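2L protein (Yaba-like disease virus, PDB 3IT8) binds and neutralises the host cytokine tumour necrosis factor, as a secreted poxvirus protein built on an MHC class I-like fold. Local coordinates at residues D[71-76]-D[89-94]; D[115-120]-D[134-139]; D[210-215]-D[283-288]; D[250-255]-D[265-270]. All blocks are in the same frame, centred on the assembly; numbering follows the deposited sequence.

From the N terminus, interaction 1 comes first: the turn after helix 61-82 returns the chain so that residues 71-76 lie on strand 90-100. Interaction 2 then closes a second, separate loop, bringing residues 134-139 back to strand 115-121 of the same eight-stranded sheet. The two touch at Thr76 and Gly139, and both belong to the MHC-like platform. The other pair lies in the Ig-like domain, with centres 27 to 32 Å from the first two. Interaction 3 joins strands 213-218 and 279-284, and the long loop between them contains interaction 4, the hairpin pairing of residues 250-255 with 265-270. These two meet between the domain's sheets, where Val212 packs on Leu265.

Interaction 1: residues D[71-76]-D[89-94]; sequences SLMKET and TSLSLI
Met73 reaches out from the helix almost at a right angle to Leu93 and brings its thioether down on the backbone of strand 90-94. The first two torsions carry the chain outward, and the turn at chi3 (63°) then folds the terminal methyl over the strand. Met73 CE lies 3.4 Å from Leu91 O. Behind it, Met73 SD rests 4.0 Å from Leu93 CB. The methyl thus sits between Leu91 and Leu93, whose side chains both rise toward the helix, whereas the intervening Ser92 points the other way and bonds Thr8. One turn along, Thr76 meets Leu91 crosswise, its CG2 methyl 3.5 Å from Leu91 CD2. This is the MHC class I-like platform, a long helix laid across an antiparallel sheet; the N-to-C directions of the two short segments are 136° apart and their axes approach to 8.9 Å. Tyr7 and Val9 of strand 2-10 extend the bed beneath Met73, and Val110 of strand 103-112 lies against Leu91 and Leu93. The buried hydroxyl of Thr76 is turned back to its own helix, with Thr76 OG1 donating to Leu72 O at 2.9 Å. That carbonyl also takes Thr76 N, from the opposite face of its plane. A further bond, from Met140 N, ties Thr76 OG1 to the loop beyond, leaving the methyl as the branch that faces the strand.

Interaction 2: residues D[115-120]-D[134-139]; sequences GPLARY and GFPKVG
Pro136, whose CD meets Leu117, accepts a hydrogen bond on its carbonyl oxygen: Val138 N lies 2.9 Å from Pro136 O, and between them Lys137 is the centre of an inverse gamma turn. Across the contact itself the meeting is apolar. Phe135 carries its ring in the position between the backbone N and the carbonyl carbon (chi1 69°), which turns one face to the strand. Over that face sits the methyl of Ala118, with Ala118 CB 3.8 Å from the centroid of the Phe135 ring and 17° off the normal, a CH-pi contact displaced somewhat toward the CD2 side. Leu117 comes in beside it, crossing Phe135 at about a right angle. Leu117 CD1 touches Phe135 CB at 3.8 Å and also reaches Pro136 CD at 4.2 Å. Neighbouring residues Leu117 and Ala118 can both take part because they form a classic beta bulge opposite Val110 of strand 103-112. Phe127 of strand 126-129 lies against both Ala118 and Phe135, while Ile80 of helix 61-82 touches Leu117 and Pro136, placing the loop between the end strands of the MHC-like sheet and that helix.

Interaction 3: residues D[210-215]-D[283-288]; sequences PDVITK and VFHDTL
Ile213 and Phe284 face each other as an antiparallel hydrogen-bonded pair, joining what probably correspond to the C and F strands of an immunoglobulin constant-type domain. Both backbone bonds of the pair are made: Ile213 N donates to Phe284 O at 3.1 Å, and Phe284 N to Ile213 O at 2.8 Å. The next pair, Thr214 with Val283, is non-hydrogen-bonded, and its side chains lie on the face turned to the other sheet, Val283 against strand 198-207 and Thr214 against Asp267. Past the regular ladder a water takes over the bridging. The water accepts from Asp286 N at 3.1 Å and lies hydrogen-bonded 2.7 Å from Asp211 O, with a weaker link to the Asp211 carboxylate. The same carbonyl receives a weak, bent bond from His285 ND1, 3.3 Å from Asp211 O. With CG anti to the backbone N (chi1 -178°), the imidazole of His285 is placed near Val212 CG2 and Phe207. The carboxylates of Asp211 and Asp286 approach with their planes nearly perpendicular, Asp211 OD2 being 4.0 Å from Asp286 OD1. Any repulsion between them would probably be eased by the amino group of Ile1, which bonds to OD2 of each; Thr100 OG1 is a further partner of Asp211 OD2. At the other end Lys215 runs extended past the Phe284 ring toward a salt bridge with Glu236, and on the way Lys215 CD passes 3.4 Å from Phe284 CE1.

Interaction 4: residues D[250-255]-D[265-270]; sequences FPWNIK and LTDLVR
Leu265 loses the most surface here, its CD1 packing against both Ile254 and the indole of Trp252. Leu265 CD1 is the touching branch, 3.4 Å from Asn253 O and 4.0 Å from Ile254 CG1, with Trp252 CE3 a little farther off. Ile254 and Leu265 form an antiparallel non-hydrogen-bonded pair, so their side chains rise on the same face of the sheet. Asn253, next in buried area, works chiefly through its backbone. Its carbonyl oxygen, Asn253 O, receives Thr266 N at 3.1 Å, with an N-H...O angle of 146° and the donor tilted from the carbonyl plane; a CA-H...O contact from Leu265 CA at 3.2 Å reaches the same oxygen. Asn253 is also the centre of an inverse gamma turn, in which Ile254 N bonds to Trp252 O. Its CB lies against Thr266 O, and OD1 takes a weak bond from Lys255 NZ. Chi1 of -75° sets Trp252 CG beside its backbone N, and from there the six-membered ring extends to Asp267. The carboxylate stands at the ring edge, with Asp267 OD1 3.8 Å from Trp252 CZ3 and the two planes 63° apart. The other oxygen, Asp267 OD2, is bonded by Trp216 NE1, which probably steadies the acid beside the indole. Phe250 covers part of one indole face, while Ile213 and Thr214 of strand 213-218 also touch Trp252. Judged by strand order, 254-255 and 263-271 probably correspond to the D and E strands of a constant-type immunoglobulin domain, a hairpin at the edge of the four-stranded sheet, with Leu265 directed into the core of the sandwich.

Interaction 1: residues D[71-76]-D[89-94]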
loop_
_atom_site.group_PDB
_atom_site.type_symbol
_atom_site.label_atom_id
_atom_site.label_comp_id
_atom_site.label_asym_id
_atom_site.label_seq_id
_atom_site.Cartn_x
_atom_site.Cartn_y
_atom_site.Cartn_z
ATOM N N SER D 71 -21.388 11.324 42.123
ATOM C CA SER D 71 -20.578 12.090 43.042
ATOM C C SER D 71 -19.991 13.366 42.429
ATOM O O SER D 71 -20.117 14.448 42.996
ATOM C CB SER D 71 -19.460 11.206 43.579
ATOM O OG SER D 71 -18.570 11.981 44.351
ATOM N N LEU D 72 -19.357 13.239 41.270
ATOM C CA LEU D 72 -18.743 14.380 40.626
ATOM C C LEU D 72 -19.774 15.383 40.162
ATOM O O LEU D 72 -19.503 16.570 40.123
ATOM C CB LEU D 72 -17.886 13.921 39.447
ATOM C CG LEU D 72 -17.173 15.051 38.711
ATOM C CD1 LEU D 72 -16.366 15.909 39.676
ATOM C CD2 LEU D 72 -16.294 14.445 37.647
ATOM N N MET D 73 -20.959 14.916 39.796
ATOM C CA MET D 73 -22.010 15.827 39.348
ATOM C C MET D 73 -22.618 16.522 40.550
ATOM O O MET D 73 -23.005 17.680 40.490
ATOM C CB MET D 73 -23.083 15.070 38.592
ATOM C CG MET D 73 -22.586 14.539 37.287
ATOM S SD MET D 73 -23.883 13.840 36.304
ATOM C CE MET D 73 -24.879 15.310 36.042
ATOM N N LYS D 74 -22.710 15.803 41.655
ATOM C CA LYS D 74 -23.237 16.380 42.871
ATOM C C LYS D 74 -22.289 17.537 43.235
ATOM O O LYS D 74 -22.731 18.627 43.562
ATOM C CB LYS D 74 -23.241 15.328 43.978
ATOM C CG LYS D 74 -23.797 15.825 45.280
ATOM C CD LYS D 74 -23.592 14.811 46.364
ATOM C CE LYS D 74 -23.888 15.398 47.730
ATOM N NZ LYS D 74 -23.665 14.382 48.813
ATOM N N GLU D 75 -20.982 17.289 43.169
ATOM C CA GLU D 75 -19.990 18.313 43.489
ATOM C C GLU D 75 -20.189 19.518 42.574
ATOM O O GLU D 75 -20.213 20.652 43.026
ATOM C CB GLU D 75 -18.569 17.769 43.305
ATOM C CG GLU D 75 -17.483 18.743 43.731
ATOM C CD GLU D 75 -16.104 18.351 43.232
ATOM O OE1 GLU D 75 -15.686 17.195 43.457
ATOM O OE2 GLU D 75 -15.432 19.206 42.614
ATOM N N THR D 76 -20.343 19.260 41.280
ATOM C CA THR D 76 -20.519 20.311 40.297
ATOM C C THR D 76 -21.782 21.113 40.525
ATOM O O THR D 76 -21.794 22.327 40.364
ATOM C CB THR D 76 -20.572 19.743 38.885
ATOM O OG1 THR D 76 -19.366 19.017 38.629
ATOM C CG2 THR D 76 -20.730 20.876 37.863
ATOM N N THR D 89 -31.930 23.681 39.808
ATOM C CA THR D 89 -32.593 22.544 40.431
ATOM C C THR D 89 -31.826 21.253 40.201
ATOM O O THR D 89 -31.674 20.432 41.116
ATOM C CB THR D 89 -33.969 22.324 39.836
ATOM O OG1 THR D 89 -34.671 23.563 39.811
ATOM C CG2 THR D 89 -34.741 21.310 40.653
ATOM N N SER D 90 -31.353 21.073 38.967
ATOM C CA SER D 90 -30.625 19.865 38.602
ATOM C C SER D 90 -29.556 20.059 37.535
ATOM O O SER D 90 -29.456 21.115 36.912
ATOM C CB SER D 90 -31.608 18.810 38.113
ATOM O OG SER D 90 -32.253 19.268 36.939
ATOM N N LEU D 91 -28.777 18.997 37.329
ATOM C CA LEU D 91 -27.685 18.962 36.366
ATOM C C LEU D 91 -27.760 17.639 35.616
ATOM O O LEU D 91 -28.044 16.596 36.203
ATOM C CB LEU D 91 -26.353 19.067 37.101
ATOM C CG LEU D 91 -25.133 19.348 36.235
ATOM C CD1 LEU D 91 -25.346 20.647 35.478
ATOM C CD2 LEU D 91 -23.896 19.460 37.116
ATOM N N SER D 92 -27.521 17.681 34.315
ATOM C CA SER D 92 -27.572 16.473 33.493
ATOM C C SER D 92 -26.377 16.298 32.559
ATOM O O SER D 92 -25.879 17.263 31.961
ATOM C CB SER D 92 -28.837 16.452 32.635
ATOM O OG SER D 92 -30.002 16.320 33.414
ATOM N N LEU D 93 -25.918 15.056 32.437
ATOM C CA LEU D 93 -24.814 14.734 31.545
ATOM C C LEU D 93 -25.414 13.917 30.405
ATOM O O LEU D 93 -25.760 12.757 30.577
ATOM C CB LEU D 93 -23.755 13.915 32.261
ATOM C CG LEU D 93 -22.637 13.459 31.318
ATOM C CD1 LEU D 93 -21.986 14.677 30.700
ATOM C CD2 LEU D 93 -21.602 12.608 32.067
ATOM N N ILE D 94 -25.559 14.535 29.241
ATOM C CA ILE D 94 -26.147 13.867 28.085
ATOM C C ILE D 94 -25.052 13.441 27.125
ATOM O O ILE D 94 -24.307 14.264 26.607
ATOM C CB ILE D 94 -27.114 14.812 27.334
ATOM C CG1 ILE D 94 -28.168 15.356 28.295
ATOM C CG2 ILE D 94 -27.794 14.074 26.199
ATOM C CD1 ILE D 94 -28.922 14.295 29.021
#

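Interaction 2: residues D[115-120]-D[134-139]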
loop_
_atom_site.group_PDB
_atom_site.type_symbol
_atom_site.label_atom_id
_atom_site.label_comp_id
_atom_site.label_asym_id
_atom_site.label_seq_id
_atom_site.Cartn_x
_atom_site.Cartn_y
_atom_site.Cartn_z
ATOM N N GLY D 115 -31.215 25.241 31.015
ATOM C CA GLY D 115 -30.859 25.082 29.613
ATOM C C GLY D 115 -29.441 24.598 29.382
ATOM O O GLY D 115 -28.672 24.485 30.327
ATOM N N PRO D 116 -29.063 24.315 28.124
ATOM C CA PRO D 116 -27.723 23.837 27.768
ATOM C C PRO D 116 -26.629 24.671 28.393
ATOM O O PRO D 116 -26.712 25.896 28.417
ATOM C CB PRO D 116 -27.716 23.917 26.248
ATOM C CG PRO D 116 -28.695 25.002 25.965
ATOM C CD PRO D 116 -29.813 24.672 26.913
ATOM N N LEU D 117 -25.599 23.995 28.889
ATOM C CA LEU D 117 -24.489 24.657 29.555
ATOM C C LEU D 117 -23.180 24.549 28.761
ATOM O O LEU D 117 -22.726 25.528 28.167
ATOM C CB LEU D 117 -24.326 24.055 30.950
ATOM C CG LEU D 117 -23.501 24.843 31.946
ATOM C CD1 LEU D 117 -24.063 26.247 32.043
ATOM C CD2 LEU D 117 -23.533 24.154 33.288
ATOM N N ALA D 118 -22.577 23.364 28.742
ATOM C CA ALA D 118 -21.318 23.161 28.023
ATOM C C ALA D 118 -21.266 21.860 27.250
ATOM O O ALA D 118 -21.783 20.833 27.685
ATOM C CB ALA D 118 -20.141 23.212 28.985
ATOM N N ARG D 119 -20.593 21.914 26.112
ATOM C CA ARG D 119 -20.438 20.780 25.200
ATOM C C ARG D 119 -18.982 20.316 25.197
ATOM O O ARG D 119 -18.068 21.131 25.146
ATOM C CB ARG D 119 -20.873 21.238 23.805
ATOM C CG ARG D 119 -20.523 20.331 22.666
ATOM C CD ARG D 119 -20.929 20.968 21.337
ATOM N NE ARG D 119 -22.373 21.036 21.160
ATOM C CZ ARG D 119 -23.087 22.154 21.226
ATOM N NH1 ARG D 119 -22.484 23.309 21.465
ATOM N NH2 ARG D 119 -24.403 22.112 21.054
ATOM N N TYR D 120 -18.764 19.011 25.261
ATOM C CA TYR D 120 -17.406 18.477 25.297
ATOM C C TYR D 120 -16.893 18.178 23.906
ATOM O O TYR D 120 -17.507 17.410 23.171
ATOM C CB TYR D 120 -17.355 17.194 26.116
ATOM C CG TYR D 120 -15.969 16.612 26.248
ATOM C CD1 TYR D 120 -15.064 17.119 27.183
ATOM C CD2 TYR D 120 -15.532 15.589 25.401
ATOM C CE1 TYR D 120 -13.752 16.626 27.263
ATOM C CE2 TYR D 120 -14.227 15.095 25.479
ATOM C CZ TYR D 120 -13.352 15.621 26.408
ATOM O OH TYR D 120 -12.070 15.157 26.487
ATOM N N GLY D 134 -22.038 31.587 28.533
ATOM C CA GLY D 134 -20.828 30.974 29.060
ATOM C C GLY D 134 -21.187 29.956 30.129
ATOM O O GLY D 134 -22.368 29.722 30.396
ATOM N N PHE D 135 -20.183 29.337 30.740
ATOM C CA PHE D 135 -20.441 28.350 31.789
ATOM C C PHE D 135 -19.392 28.443 32.887
ATOM O O PHE D 135 -18.205 28.663 32.617
ATOM C CB PHE D 135 -20.461 26.933 31.205
ATOM C CG PHE D 135 -19.122 26.448 30.729
ATOM C CD1 PHE D 135 -18.230 25.851 31.614
ATOM C CD2 PHE D 135 -18.748 26.588 29.395
ATOM C CE1 PHE D 135 -16.980 25.395 31.175
ATOM C CE2 PHE D 135 -17.501 26.137 28.944
ATOM C CZ PHE D 135 -16.616 25.540 29.835
ATOM N N PRO D 136 -19.819 28.271 34.146
ATOM C CA PRO D 136 -18.918 28.338 35.298
ATOM C C PRO D 136 -17.876 27.225 35.297
ATOM O O PRO D 136 -18.218 26.047 35.231
ATOM C CB PRO D 136 -19.872 28.242 36.483
ATOM C CG PRO D 136 -20.961 27.364 35.968
ATOM C CD PRO D 136 -21.185 27.909 34.564
ATOM N N LYS D 137 -16.603 27.600 35.360
ATOM C CA LYS D 137 -15.535 26.612 35.368
ATOM C C LYS D 137 -15.342 26.021 36.764
ATOM O O LYS D 137 -14.416 26.374 37.493
ATOM C CB LYS D 137 -14.236 27.229 34.835
ATOM C CG LYS D 137 -14.237 27.380 33.312
ATOM C CD LYS D 137 -12.948 27.978 32.787
ATOM C CE LYS D 137 -12.828 29.448 33.168
ATOM N NZ LYS D 137 -11.583 30.075 32.641
ATOM N N VAL D 138 -16.239 25.101 37.111
ATOM C CA VAL D 138 -16.232 24.433 38.400
ATOM C C VAL D 138 -16.528 22.952 38.213
ATOM O O VAL D 138 -16.935 22.526 37.135
ATOM C CB VAL D 138 -17.310 25.021 39.326
ATOM C CG1 VAL D 138 -17.184 26.524 39.357
ATOM C CG2 VAL D 138 -18.692 24.620 38.839
ATOM N N GLY D 139 -16.332 22.178 39.275
ATOM C CA GLY D 139 -16.585 20.752 39.216
ATOM C C GLY D 139 -15.981 20.018 38.033
ATOM O O GLY D 139 -14.805 20.188 37.692
#

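Interaction 3: residues D[210-215]-D[283-288]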
loop_
_atom_site.group_PDB
_atom_site.type_symbol
_atom_site.label_atom_id
_atom_site.label_comp_id
_atom_site.label_asym_id
_atom_site.label_seq_id
_atom_site.Cartn_x
_atom_site.Cartn_y
_atom_site.Cartn_z
ATOM N N PRO D 210 -37.275 6.365 15.659
ATOM C CA PRO D 210 -37.623 7.773 15.900
ATOM C C PRO D 210 -36.646 8.861 15.529
ATOM O O PRO D 210 -37.028 10.031 15.448
ATOM C CB PRO D 210 -38.001 7.792 17.381
ATOM C CG PRO D 210 -37.182 6.687 17.951
ATOM C CD PRO D 210 -37.228 5.602 16.921
ATOM N N ASP D 211 -35.392 8.489 15.300
ATOM C CA ASP D 211 -34.384 9.464 14.907
ATOM C C ASP D 211 -34.529 9.806 13.428
ATOM O O ASP D 211 -34.508 8.929 12.555
ATOM C CB ASP D 211 -32.965 8.942 15.198
ATOM C CG ASP D 211 -32.735 7.507 14.708
ATOM O OD1 ASP D 211 -33.484 6.594 15.126
ATOM O OD2 ASP D 211 -31.788 7.291 13.917
ATOM N N VAL D 212 -34.696 11.091 13.151
ATOM C CA VAL D 212 -34.831 11.563 11.785
ATOM C C VAL D 212 -34.144 12.893 11.712
ATOM O O VAL D 212 -34.204 13.684 12.647
ATOM C CB VAL D 212 -36.306 11.751 11.369
ATOM C CG1 VAL D 212 -36.398 12.674 10.177
ATOM C CG2 VAL D 212 -36.897 10.422 10.990
ATOM N N ILE D 213 -33.458 13.124 10.608
ATOM C CA ILE D 213 -32.792 14.388 10.416
ATOM C C ILE D 213 -33.143 14.886 9.042
ATOM O O ILE D 213 -33.285 14.115 8.092
ATOM C CB ILE D 213 -31.274 14.278 10.581
ATOM C CG1 ILE D 213 -30.949 13.958 12.041
ATOM C CG2 ILE D 213 -30.620 15.587 10.188
ATOM C CD1 ILE D 213 -29.484 13.805 12.336
ATOM N N THR D 214 -33.274 16.195 8.952
ATOM C CA THR D 214 -33.671 16.833 7.730
ATOM C C THR D 214 -32.693 17.928 7.326
ATOM O O THR D 214 -32.226 18.711 8.169
ATOM C CB THR D 214 -35.079 17.413 7.929
ATOM O OG1 THR D 214 -35.851 17.182 6.763
ATOM C CG2 THR D 214 -35.028 18.899 8.199
ATOM N N LYS D 215 -32.382 17.968 6.031
ATOM C CA LYS D 215 -31.486 18.984 5.471
ATOM C C LYS D 215 -32.153 19.720 4.319
ATOM O O LYS D 215 -32.705 19.102 3.409
ATOM C CB LYS D 215 -30.179 18.359 4.958
ATOM C CG LYS D 215 -29.243 17.899 6.038
ATOM C CD LYS D 215 -27.888 17.519 5.495
ATOM C CE LYS D 215 -26.931 17.262 6.650
ATOM N NZ LYS D 215 -25.500 17.207 6.222
ATOM N N VAL D 283 -34.305 14.017 3.450
ATOM C CA VAL D 283 -34.644 13.280 4.665
ATOM C C VAL D 283 -33.711 12.123 4.971
ATOM O O VAL D 283 -33.562 11.213 4.155
ATOM C CB VAL D 283 -36.069 12.731 4.559
ATOM C CG1 VAL D 283 -36.351 11.761 5.681
ATOM C CG2 VAL D 283 -37.053 13.885 4.579
ATOM N N PHE D 284 -33.088 12.159 6.151
ATOM C CA PHE D 284 -32.179 11.096 6.568
ATOM C C PHE D 284 -32.850 10.205 7.597
ATOM O O PHE D 284 -33.220 10.656 8.674
ATOM C CB PHE D 284 -30.906 11.679 7.154
ATOM C CG PHE D 284 -30.103 12.463 6.176
ATOM C CD1 PHE D 284 -30.344 13.816 5.987
ATOM C CD2 PHE D 284 -29.090 11.849 5.436
ATOM C CE1 PHE D 284 -29.584 14.552 5.076
ATOM C CE2 PHE D 284 -28.320 12.577 4.516
ATOM C CZ PHE D 284 -28.568 13.931 4.338
ATOM N N HIS D 285 -33.008 8.935 7.251
ATOM C CA HIS D 285 -33.632 7.966 8.141
ATOM C C HIS D 285 -33.079 6.564 7.858
ATOM O O HIS D 285 -32.524 6.323 6.791
ATOM C CB HIS D 285 -35.135 7.983 7.930
ATOM C CG HIS D 285 -35.872 7.048 8.825
ATOM N ND1 HIS D 285 -36.154 7.344 10.137
ATOM C CD2 HIS D 285 -36.354 5.804 8.607
ATOM C CE1 HIS D 285 -36.778 6.322 10.692
ATOM N NE2 HIS D 285 -36.912 5.373 9.786
ATOM N N ASP D 286 -33.226 5.644 8.810
ATOM C CA ASP D 286 -32.716 4.284 8.630
ATOM C C ASP D 286 -33.255 3.639 7.360
ATOM O O ASP D 286 -32.507 3.025 6.600
ATOM C CB ASP D 286 -33.038 3.436 9.860
ATOM C CG ASP D 286 -32.001 3.598 10.963
ATOM O OD1 ASP D 286 -31.288 4.630 10.955
ATOM O OD2 ASP D 286 -31.906 2.696 11.833
ATOM N N THR D 287 -34.553 3.766 7.133
ATOM C CA THR D 287 -35.152 3.249 5.912
ATOM C C THR D 287 -34.807 4.387 4.959
ATOM O O THR D 287 -34.783 5.533 5.386
ATOM C CB THR D 287 -36.678 3.098 6.075
ATOM O OG1 THR D 287 -37.283 4.379 6.286
ATOM C CG2 THR D 287 -36.983 2.214 7.289
ATOM N N LEU D 288 -34.529 4.103 3.694
ATOM C CA LEU D 288 -34.122 5.160 2.747
ATOM C C LEU D 288 -32.938 5.989 3.253
ATOM O O LEU D 288 -33.121 7.113 3.688
ATOM C CB LEU D 288 -35.298 6.110 2.385
ATOM C CG LEU D 288 -36.230 7.085 3.168
ATOM C CD1 LEU D 288 -37.162 6.294 4.039
ATOM C CD2 LEU D 288 -35.481 8.121 3.973
HETATM O O HOH W 1 -33.310 6.664 11.702
#

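Interaction 4: residues D[250-255]-D[265-270]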
loop_
_atom_site.group_PDB
_atom_site.type_symbol
_atom_site.label_atom_id
_atom_site.label_comp_id
_atom_site.label_asym_id
_atom_site.label_seq_id
_atom_site.Cartn_x
_atom_site.Cartn_y
_atom_site.Cartn_z
ATOM N N PHE D 250 -31.779 18.907 20.163
ATOM C CA PHE D 250 -32.197 19.621 18.968
ATOM C C PHE D 250 -33.715 19.552 18.803
ATOM O O PHE D 250 -34.303 18.468 18.848
ATOM C CB PHE D 250 -31.524 19.037 17.735
ATOM C CG PHE D 250 -31.484 19.982 16.589
ATOM C CD1 PHE D 250 -30.585 21.043 16.581
ATOM C CD2 PHE D 250 -32.386 19.864 15.544
ATOM C CE1 PHE D 250 -30.588 21.976 15.547
ATOM C CE2 PHE D 250 -32.397 20.794 14.504
ATOM C CZ PHE D 250 -31.494 21.851 14.511
ATOM N N PRO D 251 -34.365 20.710 18.592
ATOM C CA PRO D 251 -35.816 20.851 18.416
ATOM C C PRO D 251 -36.353 20.264 17.117
ATOM O O PRO D 251 -36.225 20.874 16.057
ATOM C CB PRO D 251 -36.033 22.364 18.443
ATOM C CG PRO D 251 -34.789 22.902 19.055
ATOM C CD PRO D 251 -33.714 22.023 18.506
ATOM N N TRP D 252 -36.940 19.078 17.188
ATOM C CA TRP D 252 -37.526 18.460 16.008
ATOM C C TRP D 252 -38.997 18.301 16.356
ATOM O O TRP D 252 -39.331 17.795 17.425
ATOM C CB TRP D 252 -36.911 17.081 15.724
ATOM C CG TRP D 252 -35.529 17.096 15.127
ATOM C CD1 TRP D 252 -34.408 16.556 15.669
ATOM C CD2 TRP D 252 -35.135 17.646 13.861
ATOM N NE1 TRP D 252 -33.340 16.728 14.831
ATOM C CE2 TRP D 252 -33.754 17.395 13.712
ATOM C CE3 TRP D 252 -35.812 18.329 12.841
ATOM C CZ2 TRP D 252 -33.031 17.801 12.581
ATOM C CZ3 TRP D 252 -35.088 18.736 11.712
ATOM C CH2 TRP D 252 -33.714 18.469 11.595
ATOM N N ASN D 253 -39.881 18.737 15.468
ATOM C CA ASN D 253 -41.300 18.613 15.739
ATOM C C ASN D 253 -41.746 17.175 15.485
ATOM O O ASN D 253 -42.368 16.861 14.460
ATOM C CB ASN D 253 -42.076 19.584 14.864
ATOM C CG ASN D 253 -43.421 19.919 15.438
ATOM O OD1 ASN D 253 -44.328 19.086 15.471
ATOM N ND2 ASN D 253 -43.562 21.142 15.910
ATOM N N ILE D 254 -41.400 16.298 16.425
ATOM C CA ILE D 254 -41.761 14.887 16.331
ATOM C C ILE D 254 -42.785 14.545 17.404
ATOM O O ILE D 254 -42.703 15.033 18.524
ATOM C CB ILE D 254 -40.532 13.973 16.529
ATOM C CG1 ILE D 254 -39.443 14.368 15.544
ATOM C CG2 ILE D 254 -40.902 12.515 16.284
ATOM C CD1 ILE D 254 -38.235 13.455 15.576
ATOM N N LYS D 255 -43.755 13.715 17.052
ATOM C CA LYS D 255 -44.777 13.284 17.992
ATOM C C LYS D 255 -45.002 11.824 17.669
ATOM O O LYS D 255 -44.954 11.431 16.501
ATOM C CB LYS D 255 -46.080 14.052 17.779
ATOM C CG LYS D 255 -45.986 15.542 18.031
ATOM C CD LYS D 255 -47.372 16.179 18.028
ATOM C CE LYS D 255 -47.300 17.694 18.160
ATOM N NZ LYS D 255 -46.654 18.324 16.974
ATOM N N LEU D 265 -43.078 13.560 11.876
ATOM C CA LEU D 265 -42.341 14.809 11.990
ATOM C C LEU D 265 -42.810 15.880 11.013
ATOM O O LEU D 265 -43.290 15.579 9.912
ATOM C CB LEU D 265 -40.865 14.528 11.741
ATOM C CG LEU D 265 -40.054 15.689 11.170
ATOM C CD1 LEU D 265 -39.733 16.678 12.275
ATOM C CD2 LEU D 265 -38.790 15.163 10.536
ATOM N N THR D 266 -42.651 17.134 11.422
ATOM C CA THR D 266 -43.022 18.269 10.588
ATOM C C THR D 266 -41.944 19.323 10.685
ATOM O O THR D 266 -41.762 19.900 11.743
ATOM C CB THR D 266 -44.343 18.898 11.043
ATOM O OG1 THR D 266 -45.421 18.020 10.712
ATOM C CG2 THR D 266 -44.564 20.235 10.364
ATOM N N ASP D 267 -41.230 19.577 9.592
ATOM C CA ASP D 267 -40.172 20.579 9.612
ATOM C C ASP D 267 -40.502 21.744 8.695
ATOM O O ASP D 267 -40.735 21.559 7.505
ATOM C CB ASP D 267 -38.838 19.955 9.206
ATOM C CG ASP D 267 -37.666 20.853 9.526
ATOM O OD1 ASP D 267 -37.588 21.333 10.676
ATOM O OD2 ASP D 267 -36.819 21.084 8.644
ATOM N N LEU D 268 -40.510 22.947 9.256
ATOM C CA LEU D 268 -40.843 24.152 8.501
ATOM C C LEU D 268 -39.611 25.000 8.172
ATOM O O LEU D 268 -38.613 24.950 8.882
ATOM C CB LEU D 268 -41.843 24.988 9.303
ATOM C CG LEU D 268 -42.708 25.985 8.533
ATOM C CD1 LEU D 268 -43.632 25.211 7.603
ATOM C CD2 LEU D 268 -43.512 26.836 9.497
ATOM N N VAL D 269 -39.685 25.781 7.096
ATOM C CA VAL D 269 -38.567 26.628 6.689
ATOM C C VAL D 269 -39.028 27.952 6.097
ATOM O O VAL D 269 -39.947 27.996 5.272
ATOM C CB VAL D 269 -37.674 25.913 5.655
ATOM C CG1 VAL D 269 -36.650 26.875 5.076
ATOM C CG2 VAL D 269 -36.961 24.770 6.317
ATOM N N ARG D 270 -38.374 29.028 6.520
ATOM C CA ARG D 270 -38.689 30.378 6.056
ATOM C C ARG D 270 -38.004 30.637 4.715
ATOM O O ARG D 270 -36.817 30.946 4.673
ATOM C CB ARG D 270 -38.199 31.392 7.090
ATOM C CG ARG D 270 -39.243 32.379 7.566
ATOM C CD ARG D 270 -39.467 33.488 6.564
ATOM N NE ARG D 270 -40.340 34.522 7.114
ATOM C CZ ARG D 270 -40.601 35.682 6.518
ATOM N NH1 ARG D 270 -40.053 35.965 5.342
ATOM N NH2 ARG D 270 -41.403 36.563 7.103
#